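Local coordinates for phosphatidylethanolamine-binding protein (Plasmodium vivax, PDB 2GZQ) that probably binds phosphatidylethanolamine or other phosphate-bearing ligands, as a malaria-parasite member of the phosphatidylethanolamine-binding protein family, at residues P86-P94 / K133-S141. Residues are numbered along the deposited sequence; the frame is centred on the assembly and turned at random.
Sequences PDFPSRRRP and KGTGLHRIS
Asp87 faces His138 with CA atoms 5.2 Å apart, and Ser90 faces Thr135, as the loop after strand 77-85 runs beside the lead-in to strand 138-148. The two segments carry the DPDxP (from Asp85) and GxHR motifs of the PEBP family, respectively, which in relatives border the anion-binding pocket, and probably do so here. Arg139 grips the Asp87 carboxylate side-on: NE bonds OD2, and NH2 bonds OD1 at 2.8 Å, both through syn lone pairs, with the two planes only 4° apart. The anti lone pair of Asp87 OD2 takes the backbone N of Arg139, so three N-H groups fix the buried acid's rotation. Arg139 NH1 also bonds Glu21 O, and NH2 has a second partner in His26 ND1. Over one face of its guanidinium lies that of Arg91, stacked with centres 3.9 Å apart; the nearby carboxylate probably offsets the like charges. Bent at chi2 (62°), the Arg91 chain passes Leu137 O and lays its guanidinium on Arg139. The His138 ring, tied to Asp85 through ND1 and to Thr135 OG1 through NE2, sets CE1 3.2 Å from Pro89 O, which lies at the ring edge. Arg91 N donates to Thr135 O, while Arg91 NH1 meets Leu137 O at 2.9 Å from above the carbonyl plane.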
# COMPACT_ATOMS: atom_id res chain seq x y z
N PRO A 86 -5.23 -6.39 -4.18
CA PRO A 86 -4.89 -7.72 -4.63
C PRO A 86 -6.08 -8.47 -5.23
O PRO A 86 -5.92 -9.55 -5.77
CB PRO A 86 -4.39 -8.41 -3.36
CG PRO A 86 -5.21 -7.74 -2.26
CD PRO A 86 -5.41 -6.32 -2.71
N ASP A 87 -7.26 -7.89 -5.12
CA ASP A 87 -8.50 -8.54 -5.50
C ASP A 87 -9.15 -7.86 -6.70
O ASP A 87 -10.36 -7.66 -6.78
CB ASP A 87 -9.41 -8.53 -4.30
CG ASP A 87 -8.82 -9.33 -3.13
OD1 ASP A 87 -8.22 -10.39 -3.40
OD2 ASP A 87 -8.95 -8.90 -1.96
N PHE A 88 -8.31 -7.44 -7.63
CA PHE A 88 -8.73 -6.67 -8.80
C PHE A 88 -8.67 -7.51 -10.05
O PHE A 88 -7.66 -8.16 -10.29
CB PHE A 88 -7.79 -5.48 -8.98
CG PHE A 88 -8.16 -4.62 -10.14
CD1 PHE A 88 -7.70 -4.90 -11.40
CD2 PHE A 88 -9.02 -3.54 -9.98
CE1 PHE A 88 -8.06 -4.13 -12.48
CE2 PHE A 88 -9.39 -2.77 -11.07
CZ PHE A 88 -8.91 -3.07 -12.31
N PRO A 89 -9.71 -7.45 -10.89
CA PRO A 89 -10.94 -6.70 -10.75
C PRO A 89 -11.92 -7.26 -9.76
O PRO A 89 -12.84 -6.54 -9.34
CB PRO A 89 -11.53 -6.67 -12.16
CG PRO A 89 -10.87 -7.74 -12.89
CD PRO A 89 -9.59 -8.09 -12.21
N SER A 90 -11.80 -8.54 -9.43
CA SER A 90 -12.71 -9.12 -8.46
C SER A 90 -12.00 -10.09 -7.56
O SER A 90 -10.92 -10.63 -7.89
CB SER A 90 -13.86 -9.85 -9.13
OG SER A 90 -13.39 -11.04 -9.72
N ARG A 91 -12.62 -10.33 -6.41
CA ARG A 91 -12.09 -11.25 -5.44
C ARG A 91 -11.99 -12.68 -5.99
O ARG A 91 -11.02 -13.38 -5.75
CB ARG A 91 -12.98 -11.21 -4.20
CG ARG A 91 -12.53 -12.09 -3.05
CD ARG A 91 -11.18 -11.67 -2.52
NE ARG A 91 -10.86 -12.39 -1.31
CZ ARG A 91 -11.22 -12.03 -0.08
NH1 ARG A 91 -11.89 -10.89 0.16
NH2 ARG A 91 -10.87 -12.79 0.94
N ARG A 92 -13.00 -13.10 -6.75
CA ARG A 92 -13.04 -14.45 -7.32
C ARG A 92 -12.11 -14.62 -8.51
O ARG A 92 -11.62 -15.71 -8.76
CB ARG A 92 -14.46 -14.76 -7.78
CG ARG A 92 -15.48 -14.73 -6.67
CD ARG A 92 -16.90 -14.97 -7.18
NE ARG A 92 -17.83 -14.86 -6.07
CZ ARG A 92 -18.63 -15.83 -5.68
NH1 ARG A 92 -18.63 -16.99 -6.33
NH2 ARG A 92 -19.42 -15.64 -4.64
N ARG A 93 -11.86 -13.54 -9.24
CA ARG A 93 -11.04 -13.58 -10.46
C ARG A 93 -10.08 -12.39 -10.48
O ARG A 93 -10.29 -11.41 -11.20
CB ARG A 93 -11.93 -13.57 -11.70
CG ARG A 93 -12.43 -14.94 -12.12
CD ARG A 93 -13.33 -14.84 -13.33
NE ARG A 93 -14.69 -14.46 -12.95
CZ ARG A 93 -15.45 -15.15 -12.11
NH1 ARG A 93 -14.98 -16.27 -11.56
NH2 ARG A 93 -16.67 -14.74 -11.81
N PRO A 94 -9.04 -12.46 -9.63
CA PRO A 94 -8.14 -11.33 -9.42
C PRO A 94 -7.05 -11.25 -10.50
O PRO A 94 -5.85 -11.23 -10.20
CB PRO A 94 -7.55 -11.61 -8.04
CG PRO A 94 -7.47 -13.13 -8.02
CD PRO A 94 -8.72 -13.58 -8.74
N LYS A 133 -19.70 -3.16 -8.79
CA LYS A 133 -20.69 -3.98 -8.11
C LYS A 133 -20.58 -5.46 -8.47
O LYS A 133 -20.40 -5.82 -9.63
CB LYS A 133 -22.10 -3.47 -8.45
CG LYS A 133 -23.07 -3.53 -7.28
CD LYS A 133 -23.42 -4.97 -6.93
CE LYS A 133 -24.37 -5.58 -7.96
NZ LYS A 133 -24.18 -7.05 -8.10
N GLY A 134 -20.72 -6.31 -7.45
CA GLY A 134 -20.78 -7.74 -7.66
C GLY A 134 -19.43 -8.42 -7.69
O GLY A 134 -19.34 -9.54 -8.12
N THR A 135 -18.38 -7.73 -7.24
CA THR A 135 -17.01 -8.23 -7.33
C THR A 135 -16.41 -8.60 -5.99
O THR A 135 -15.19 -8.70 -5.85
CB THR A 135 -16.09 -7.24 -8.03
OG1 THR A 135 -16.02 -6.00 -7.29
CG2 THR A 135 -16.60 -6.98 -9.44
N GLY A 136 -17.26 -8.84 -4.99
CA GLY A 136 -16.81 -9.34 -3.70
C GLY A 136 -16.18 -8.25 -2.85
O GLY A 136 -16.23 -7.07 -3.17
N LEU A 137 -15.59 -8.65 -1.72
CA LEU A 137 -14.87 -7.75 -0.85
C LEU A 137 -13.41 -7.70 -1.30
O LEU A 137 -12.76 -8.74 -1.51
CB LEU A 137 -14.96 -8.24 0.59
CG LEU A 137 -16.33 -8.09 1.22
CD1 LEU A 137 -16.45 -9.06 2.40
CD2 LEU A 137 -16.52 -6.67 1.68
N HIS A 138 -12.90 -6.51 -1.46
CA HIS A 138 -11.52 -6.27 -1.86
C HIS A 138 -10.69 -5.89 -0.65
O HIS A 138 -11.07 -4.97 0.09
CB HIS A 138 -11.47 -5.14 -2.87
CG HIS A 138 -12.18 -5.41 -4.15
ND1 HIS A 138 -11.58 -5.21 -5.38
CD2 HIS A 138 -13.44 -5.81 -4.41
CE1 HIS A 138 -12.44 -5.50 -6.34
NE2 HIS A 138 -13.58 -5.89 -5.78
N ARG A 139 -9.58 -6.58 -0.46
CA ARG A 139 -8.66 -6.30 0.64
C ARG A 139 -7.70 -5.18 0.24
O ARG A 139 -6.56 -5.44 -0.12
CB ARG A 139 -7.92 -7.59 1.01
CG ARG A 139 -8.88 -8.68 1.51
CD ARG A 139 -8.25 -10.05 1.54
NE ARG A 139 -8.00 -10.53 0.19
CZ ARG A 139 -7.35 -11.64 -0.11
NH1 ARG A 139 -6.86 -12.43 0.84
NH2 ARG A 139 -7.18 -11.97 -1.37
N ILE A 140 -8.18 -3.95 0.31
CA ILE A 140 -7.39 -2.78 -0.05
C ILE A 140 -6.28 -2.64 1.01
O ILE A 140 -6.57 -2.51 2.20
CB ILE A 140 -8.29 -1.55 -0.14
CG1 ILE A 140 -9.40 -1.74 -1.18
CG2 ILE A 140 -7.45 -0.31 -0.41
CD1 ILE A 140 -8.96 -2.03 -2.54
N SER A 141 -5.04 -2.72 0.57
CA SER A 141 -3.91 -2.94 1.44
C SER A 141 -2.86 -1.86 1.29
O SER A 141 -2.62 -1.32 0.20
CB SER A 141 -3.28 -4.28 1.10
OG SER A 141 -4.17 -5.38 1.32